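Local atomic coordinates of chitinase (Pyrococcus furiosus, PDB entry 2CWR), a protein that binds chitin through this chitin-binding domain, probably bringing the enzyme that hydrolyses the polymer close to its insoluble substrate. Residues 21-26 with 88-93; 45-50 with 81-86. All coordinates share one frame; numbering follows the deposited sequence.

Interaction 1: 21-26 with 88-93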
ATOM      1  N   SER A  21       4.183   8.836  16.461  1.00 20.49           N
ATOM      2  CA  SER A  21       3.911   9.909  15.511  1.00 24.41           C
ATOM      3  C   SER A  21       3.902   9.408  14.072  1.00 22.49           C
ATOM      4  O   SER A  21       3.471  10.116  13.160  1.00 19.76           O
ATOM      5  CB  SER A  21       4.963  11.009  15.655  1.00 26.79           C
ATOM      6  OG  SER A  21       6.263  10.500  15.402  1.00 30.78           O
ATOM      7  N   GLY A  22       4.383   8.186  13.873  1.00 23.00           N
ATOM      8  CA  GLY A  22       4.420   7.631  12.533  1.00 20.82           C
ATOM      9  C   GLY A  22       4.478   6.120  12.545  1.00 22.01           C
ATOM     10  O   GLY A  22       4.557   5.505  13.609  1.00 23.05           O
ATOM     11  N   ALA A  23       4.442   5.523  11.358  1.00 15.94           N
ATOM     12  CA  ALA A  23       4.493   4.072  11.241  1.00 12.39           C
ATOM     13  C   ALA A  23       4.952   3.667   9.847  1.00 12.86           C
ATOM     14  O   ALA A  23       4.635   4.336   8.861  1.00 14.15           O
ATOM     15  CB  ALA A  23       3.115   3.476  11.530  1.00 15.05           C
ATOM     16  N   GLU A  24       5.707   2.576   9.773  1.00 12.95           N
ATOM     17  CA  GLU A  24       6.193   2.076   8.494  1.00 14.26           C
ATOM     18  C   GLU A  24       5.396   0.850   8.073  1.00 13.38           C
ATOM     19  O   GLU A  24       5.131  -0.044   8.882  1.00 12.61           O
ATOM     20  CB  GLU A  24       7.675   1.698   8.569  1.00 14.14           C
ATOM     21  CG  GLU A  24       8.213   1.182   7.228  1.00 15.81           C
ATOM     22  CD  GLU A  24       9.710   0.923   7.228  1.00 22.92           C
ATOM     23  OE1 GLU A  24      10.434   1.603   7.984  1.00 25.14           O
ATOM     24  OE2 GLU A  24      10.165   0.049   6.453  1.00 20.78           O
ATOM     25  N   TYR A  25       5.021   0.825   6.799  1.00 12.59           N
ATOM     26  CA  TYR A  25       4.270  -0.277   6.228  1.00  9.47           C
ATOM     27  C   TYR A  25       5.085  -0.922   5.113  1.00 11.40           C
ATOM     28  O   TYR A  25       5.363  -0.295   4.090  1.00  9.84           O
ATOM     29  CB  TYR A  25       2.934   0.225   5.671  1.00  9.40           C
ATOM     30  CG  TYR A  25       2.014   0.773   6.739  1.00  9.90           C
ATOM     31  CD1 TYR A  25       2.209   2.047   7.274  1.00 12.87           C
ATOM     32  CD2 TYR A  25       0.977  -0.007   7.251  1.00  9.55           C
ATOM     33  CE1 TYR A  25       1.392   2.529   8.299  1.00 11.44           C
ATOM     34  CE2 TYR A  25       0.156   0.465   8.274  1.00 12.85           C
ATOM     35  CZ  TYR A  25       0.371   1.732   8.793  1.00 13.97           C
ATOM     36  OH  TYR A  25      -0.436   2.199   9.805  1.00 15.93           O
ATOM     37  N   ASP A  26       5.482  -2.173   5.327  1.00  9.89           N
ATOM     38  CA  ASP A  26       6.258  -2.925   4.341  1.00 10.01           C
ATOM     39  C   ASP A  26       5.288  -3.920   3.727  1.00 10.23           C
ATOM     40  O   ASP A  26       4.895  -4.894   4.370  1.00  9.77           O
ATOM     41  CB  ASP A  26       7.406  -3.663   5.029  1.00 11.63           C
ATOM     42  CG  ASP A  26       8.437  -2.715   5.616  1.00 17.33           C
ATOM     43  OD1 ASP A  26       9.092  -3.086   6.612  1.00 20.30           O
ATOM     44  OD2 ASP A  26       8.598  -1.603   5.074  1.00 15.83           O
ATOM     45  N   GLY A  88      -2.170   6.241  17.383  1.00 15.42           N
ATOM     46  CA  GLY A  88      -3.190   5.251  17.084  1.00 14.83           C
ATOM     47  C   GLY A  88      -2.937   4.754  15.669  1.00 13.80           C
ATOM     48  O   GLY A  88      -2.026   5.250  15.007  1.00 17.69           O
ATOM     49  N   ASP A  89      -3.724   3.792  15.196  1.00 16.72           N
ATOM     50  CA  ASP A  89      -3.526   3.266  13.844  1.00 14.63           C
ATOM     51  C   ASP A  89      -3.520   4.394  12.817  1.00 19.92           C
ATOM     52  O   ASP A  89      -4.438   5.214  12.778  1.00 17.10           O
ATOM     53  CB  ASP A  89      -4.621   2.257  13.490  1.00 16.35           C
ATOM     54  CG  ASP A  89      -4.575   1.021  14.363  1.00 28.68           C
ATOM     55  OD1 ASP A  89      -3.465   0.629  14.776  1.00 27.40           O
ATOM     56  OD2 ASP A  89      -5.646   0.436  14.623  1.00 35.97           O
ATOM     57  N   LYS A  90      -2.478   4.421  11.989  1.00 18.08           N
ATOM     58  CA  LYS A  90      -2.316   5.449  10.964  1.00 17.42           C
ATOM     59  C   LYS A  90      -3.086   5.119   9.691  1.00 15.04           C
ATOM     60  O   LYS A  90      -3.390   6.004   8.890  1.00 14.32           O
ATOM     61  CB  LYS A  90      -0.831   5.604  10.618  1.00 16.14           C
ATOM     62  CG  LYS A  90       0.070   5.863  11.813  1.00 19.21           C
ATOM     63  CD  LYS A  90      -0.215   7.218  12.436  1.00 17.64           C
ATOM     64  CE  LYS A  90       0.678   7.474  13.642  1.00 18.58           C
ATOM     65  NZ  LYS A  90       0.437   6.489  14.733  1.00 18.78           N
ATOM     66  N   VAL A  91      -3.386   3.837   9.508  1.00 15.80           N
ATOM     67  CA  VAL A  91      -4.101   3.370   8.328  1.00 15.97           C
ATOM     68  C   VAL A  91      -5.321   2.550   8.728  1.00 18.04           C
ATOM     69  O   VAL A  91      -5.269   1.776   9.683  1.00 18.83           O
ATOM     70  CB  VAL A  91      -3.164   2.515   7.443  1.00 17.28           C
ATOM     71  CG1 VAL A  91      -3.936   1.886   6.304  1.00 14.07           C
ATOM     72  CG2 VAL A  91      -2.037   3.384   6.905  1.00 13.58           C
ATOM     73  N   GLU A  92      -6.417   2.722   7.997  1.00 15.96           N
ATOM     74  CA  GLU A  92      -7.649   1.999   8.294  1.00 18.19           C
ATOM     75  C   GLU A  92      -7.844   0.802   7.380  1.00 15.75           C
ATOM     76  O   GLU A  92      -8.457  -0.195   7.768  1.00 16.65           O
ATOM     77  CB  GLU A  92      -8.854   2.933   8.161  1.00 20.16           C
ATOM     78  CG  GLU A  92      -8.702   4.239   8.917  1.00 19.99           C
ATOM     79  CD  GLU A  92      -9.970   5.061   8.913  1.00 26.75           C
ATOM     80  OE1 GLU A  92     -10.827   4.825   8.034  1.00 26.64           O
ATOM     81  OE2 GLU A  92     -10.102   5.949   9.782  1.00 25.55           O
ATOM     82  N   GLU A  93      -7.323   0.900   6.163  1.00 15.59           N
ATOM     83  CA  GLU A  93      -7.471  -0.186   5.210  1.00 15.26           C
ATOM     84  C   GLU A  93      -6.385  -0.187   4.142  1.00 14.51           C
ATOM     85  O   GLU A  93      -5.950   0.866   3.681  1.00 13.39           O
ATOM     86  CB  GLU A  93      -8.842  -0.093   4.535  1.00 18.67           C
ATOM     87  CG  GLU A  93      -9.129  -1.212   3.549  1.00 32.23           C
ATOM     88  CD  GLU A  93     -10.479  -1.061   2.870  1.00 43.69           C
ATOM     89  OE1 GLU A  93     -11.505  -1.022   3.585  1.00 49.83           O
ATOM     90  OE2 GLU A  93     -10.515  -0.986   1.622  1.00 39.70           O
TER
HETATM   91  O   HOH W   1      -0.181   2.513  12.671  1.00 15.57           O
HETATM   92  O   HOH W   2      -2.434   0.755  10.767  1.00 17.53           O
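In a beta sandwich of the cellulose-binding-domain family, the two antiparallel sheets meet where Tyr-25 and Ala-23, on strand 22-31 of one sheet, pack against Lys-90, just before strand 91-98 of the other sheet, and Val-91, its first residue. Tyr-25 illustrates how an aromatic residue can serve the apolar interior and a polar margin at once. With CG anti to its own carbonyl carbon (chi1 -64°), its ring reaches across to the facing segment. Val-91 lays CG2 over one face, 3.5 Å from Tyr-25 CZ, while Lys-90 CB lies at the edge near the ring plane. Phe-81, Val-14 and Val-16 also pack against this tyrosine.

The phenol oxygen is held by two waters that link it to the backbone of the facing segment. One lies 2.9 Å from Tyr-25 OH and accepts from the Lys-90 backbone N; the other, in the ring plane 2.6 Å from Tyr-25 OH, donates to Val-91 O.

Lys-90 runs alongside Ala-23, its CG 3.9 Å from Ala-23 CB. Bends at chi2 and chi4 carry CE past the backbone of Ser-21 and Gly-22 and curl the amine back to its own segment. A salt bridge to Asp-18 and a bond to Gly-20 O hold the ammonium further, and Lys-90 NZ donates to Gly-88 O at 2.8 Å, in the carbonyl plane.

Interaction 2: 45-50 with 81-86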
ATOM      1  N   PRO A  45      -7.832   9.526  10.172  1.00 14.10           N
ATOM      2  CA  PRO A  45      -8.013  10.979  10.224  1.00 15.80           C
ATOM      3  C   PRO A  45      -6.709  11.711  10.533  1.00 16.06           C
ATOM      4  O   PRO A  45      -5.971  11.324  11.441  1.00 16.86           O
ATOM      5  CB  PRO A  45      -9.047  11.155  11.334  1.00 16.02           C
ATOM      6  CG  PRO A  45      -9.865   9.916  11.226  1.00 21.59           C
ATOM      7  CD  PRO A  45      -8.807   8.849  11.047  1.00 18.42           C
ATOM      8  N   GLY A  46      -6.422  12.757   9.762  1.00 15.40           N
ATOM      9  CA  GLY A  46      -5.218  13.541   9.979  1.00 16.57           C
ATOM     10  C   GLY A  46      -3.894  12.899   9.606  1.00 17.17           C
ATOM     11  O   GLY A  46      -2.833  13.475   9.856  1.00 16.57           O
ATOM     12  N   ALA A  47      -3.941  11.715   9.006  1.00 14.99           N
ATOM     13  CA  ALA A  47      -2.717  11.018   8.616  1.00 16.28           C
ATOM     14  C   ALA A  47      -2.324  11.322   7.172  1.00 14.51           C
ATOM     15  O   ALA A  47      -3.182  11.514   6.312  1.00 17.51           O
ATOM     16  CB  ALA A  47      -2.896   9.516   8.804  1.00 14.73           C
ATOM     17  N   THR A  48      -1.020  11.364   6.920  1.00 15.35           N
ATOM     18  CA  THR A  48      -0.495  11.629   5.581  1.00 17.05           C
ATOM     19  C   THR A  48       0.747  10.775   5.334  1.00 15.15           C
ATOM     20  O   THR A  48       1.434  10.377   6.276  1.00 15.81           O
ATOM     21  CB  THR A  48      -0.094  13.106   5.417  1.00 15.00           C
ATOM     22  OG1 THR A  48       0.936  13.424   6.358  1.00 24.90           O
ATOM     23  CG2 THR A  48      -1.292  14.015   5.644  1.00 24.58           C
ATOM     24  N   VAL A  49       1.040  10.506   4.062  1.00 16.07           N
ATOM     25  CA  VAL A  49       2.206   9.701   3.704  1.00 13.47           C
ATOM     26  C   VAL A  49       3.470  10.559   3.648  1.00 16.12           C
ATOM     27  O   VAL A  49       3.539  11.534   2.898  1.00 18.12           O
ATOM     28  CB  VAL A  49       1.997   9.008   2.339  1.00 12.90           C
ATOM     29  CG1 VAL A  49       3.244   8.205   1.958  1.00 10.54           C
ATOM     30  CG2 VAL A  49       0.781   8.096   2.407  1.00 14.83           C
ATOM     31  N   GLY A  50       4.463  10.187   4.452  1.00 13.41           N
ATOM     32  CA  GLY A  50       5.714  10.923   4.506  1.00 17.17           C
ATOM     33  C   GLY A  50       6.714  10.562   3.421  1.00 17.95           C
ATOM     34  O   GLY A  50       7.437  11.424   2.930  1.00 19.37           O
ATOM     35  N   PHE A  81       5.856   2.240   2.607  1.00  8.42           N
ATOM     36  CA  PHE A  81       5.621   3.656   2.822  1.00  9.20           C
ATOM     37  C   PHE A  81       5.539   3.952   4.305  1.00  9.15           C
ATOM     38  O   PHE A  81       5.347   3.053   5.126  1.00 10.25           O
ATOM     39  CB  PHE A  81       4.331   4.094   2.111  1.00  8.83           C
ATOM     40  CG  PHE A  81       3.109   3.308   2.509  1.00  8.61           C
ATOM     41  CD1 PHE A  81       2.241   3.790   3.484  1.00  9.12           C
ATOM     42  CD2 PHE A  81       2.822   2.084   1.904  1.00 10.38           C
ATOM     43  CE1 PHE A  81       1.106   3.068   3.851  1.00 11.28           C
ATOM     44  CE2 PHE A  81       1.688   1.357   2.265  1.00  7.51           C
ATOM     45  CZ  PHE A  81       0.829   1.851   3.242  1.00 10.78           C
ATOM     46  N   ILE A  82       5.713   5.224   4.639  1.00 10.04           N
ATOM     47  CA  ILE A  82       5.659   5.673   6.020  1.00 12.96           C
ATOM     48  C   ILE A  82       4.496   6.642   6.135  1.00 11.66           C
ATOM     49  O   ILE A  82       4.295   7.494   5.269  1.00 13.64           O
ATOM     50  CB  ILE A  82       6.982   6.370   6.416  1.00 16.03           C
ATOM     51  CG1 ILE A  82       8.102   5.325   6.490  1.00 18.53           C
ATOM     52  CG2 ILE A  82       6.814   7.111   7.740  1.00 15.72           C
ATOM     53  CD1 ILE A  82       9.469   5.897   6.818  1.00 25.22           C
ATOM     54  N   VAL A  83       3.713   6.491   7.195  1.00 13.43           N
ATOM     55  CA  VAL A  83       2.564   7.353   7.408  1.00 14.43           C
ATOM     56  C   VAL A  83       2.723   8.101   8.718  1.00 13.35           C
ATOM     57  O   VAL A  83       3.039   7.505   9.749  1.00 14.96           O
ATOM     58  CB  VAL A  83       1.249   6.538   7.457  1.00 13.36           C
ATOM     59  CG1 VAL A  83       0.063   7.470   7.664  1.00 11.36           C
ATOM     60  CG2 VAL A  83       1.072   5.752   6.168  1.00 14.71           C
ATOM     61  N   ASN A  84       2.513   9.409   8.666  1.00 12.72           N
ATOM     62  CA  ASN A  84       2.612  10.244   9.853  1.00 16.15           C
ATOM     63  C   ASN A  84       1.206  10.672  10.226  1.00 16.93           C
ATOM     64  O   ASN A  84       0.367  10.893   9.357  1.00 18.20           O
ATOM     65  CB  ASN A  84       3.472  11.477   9.567  1.00 17.42           C
ATOM     66  CG  ASN A  84       4.890  11.119   9.159  1.00 18.44           C
ATOM     67  OD1 ASN A  84       5.340  11.465   8.063  1.00 24.15           O
ATOM     68  ND2 ASN A  84       5.604  10.427  10.038  1.00 17.27           N
ATOM     69  N   GLY A  85       0.936  10.784  11.521  1.00 17.07           N
ATOM     70  CA  GLY A  85      -0.390  11.194  11.931  1.00 17.72           C
ATOM     71  C   GLY A  85      -0.632  11.079  13.418  1.00 15.57           C
ATOM     72  O   GLY A  85       0.305  10.897  14.196  1.00 15.87           O
ATOM     73  N   PRO A  86      -1.899  11.177  13.839  1.00 17.13           N
ATOM     74  CA  PRO A  86      -2.278  11.086  15.253  1.00 15.26           C
ATOM     75  C   PRO A  86      -1.910   9.733  15.853  1.00 18.10           C
ATOM     76  O   PRO A  86      -1.857   8.728  15.146  1.00 17.02           O
ATOM     77  CB  PRO A  86      -3.792  11.287  15.220  1.00 15.69           C
ATOM     78  CG  PRO A  86      -4.016  12.096  13.975  1.00 18.85           C
ATOM     79  CD  PRO A  86      -3.080  11.433  12.998  1.00 18.02           C
TER
HETATM   80  O   HOH W   3      -0.343  14.250   8.706  1.00 24.38           O
HETATM   81  O   HOH W   4       3.578  13.235   6.618  1.00 24.22           O
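Asn-84 and Thr-48 sit side by side on adjacent antiparallel strands, their side chains on one face, and their first torsions set how the pair is bridged. The CG of Asn-84 stands anti to its carbonyl carbon (chi1 -61°), which, with the turn of the amide, puts OD1 3.6 Å from Gly-50 CA on the neighbouring strand. In Thr-48 a chi1 of 61° tucks OG1 between the backbone N and the carbonyl carbon, leaving the hydroxyl where two waters meet it. One, 2.7 Å from Thr-48 OG1, donates to Asn-84 OD1; the other donates to Gly-46 O and, weakly, to Asn-84 O. Solvent thus ties together two polar side chains that do not bond directly.

Beneath them the backbones form a regular pairing. Thr-48 and Asn-84 are a hydrogen-bonded pair, each N giving its hydrogen to the other's O at 2.8 Å, and both bonds are nearly straight. Gly-50 N donates to Ile-82 O, from a position tilted out of the carbonyl plane. The close CA-H...O approach of Ala-47 CA to Asn-84 O, at 3.2 Å, adds to the contact.

Val-49 and Val-83, the intervening non-hydrogen-bonded pair, turn to the opposite face. There Val-83 CG1 meets Ala-47 CB at 3.8 Å, and Val-49 CG1 lies 4.3 Å from Phe-81 CB. Phe-81 stacks on Phe-66, while Val-83 also packs on Leu-43. Beyond the end of strand 76-84, opposite the loop before 48-53, Pro-86 sets the edge of its ring, CG and CD, against Pro-45 O. Such alternation of inward apolar and outward polar residues is characteristic of paired antiparallel strands in a beta sandwich; strand 48-53 is here the outermost of its sheet.

The two contacts show how one sheet of a sandwich is held in different directions. Interaction 2 joins neighbouring strands within the sheet by backbone hydrogen bonds and is partly open to solvent; interaction 1 crosses between sheets, is largely buried, and relies on side-chain packing, including the carbon chain of a lysine, and bound water. They share a sheet: strands 22-31 and 76-84 are adjacent, probably joined by bonds from Tyr-25 N to Phe-81 O and from Val-83 N to Ala-23 O. The chain leaving 81-86 soon becomes 88-93, so the strand paired in interaction 2 leads directly into the segment that crosses over in interaction 1, and Val-83 packs against Val-91 between them.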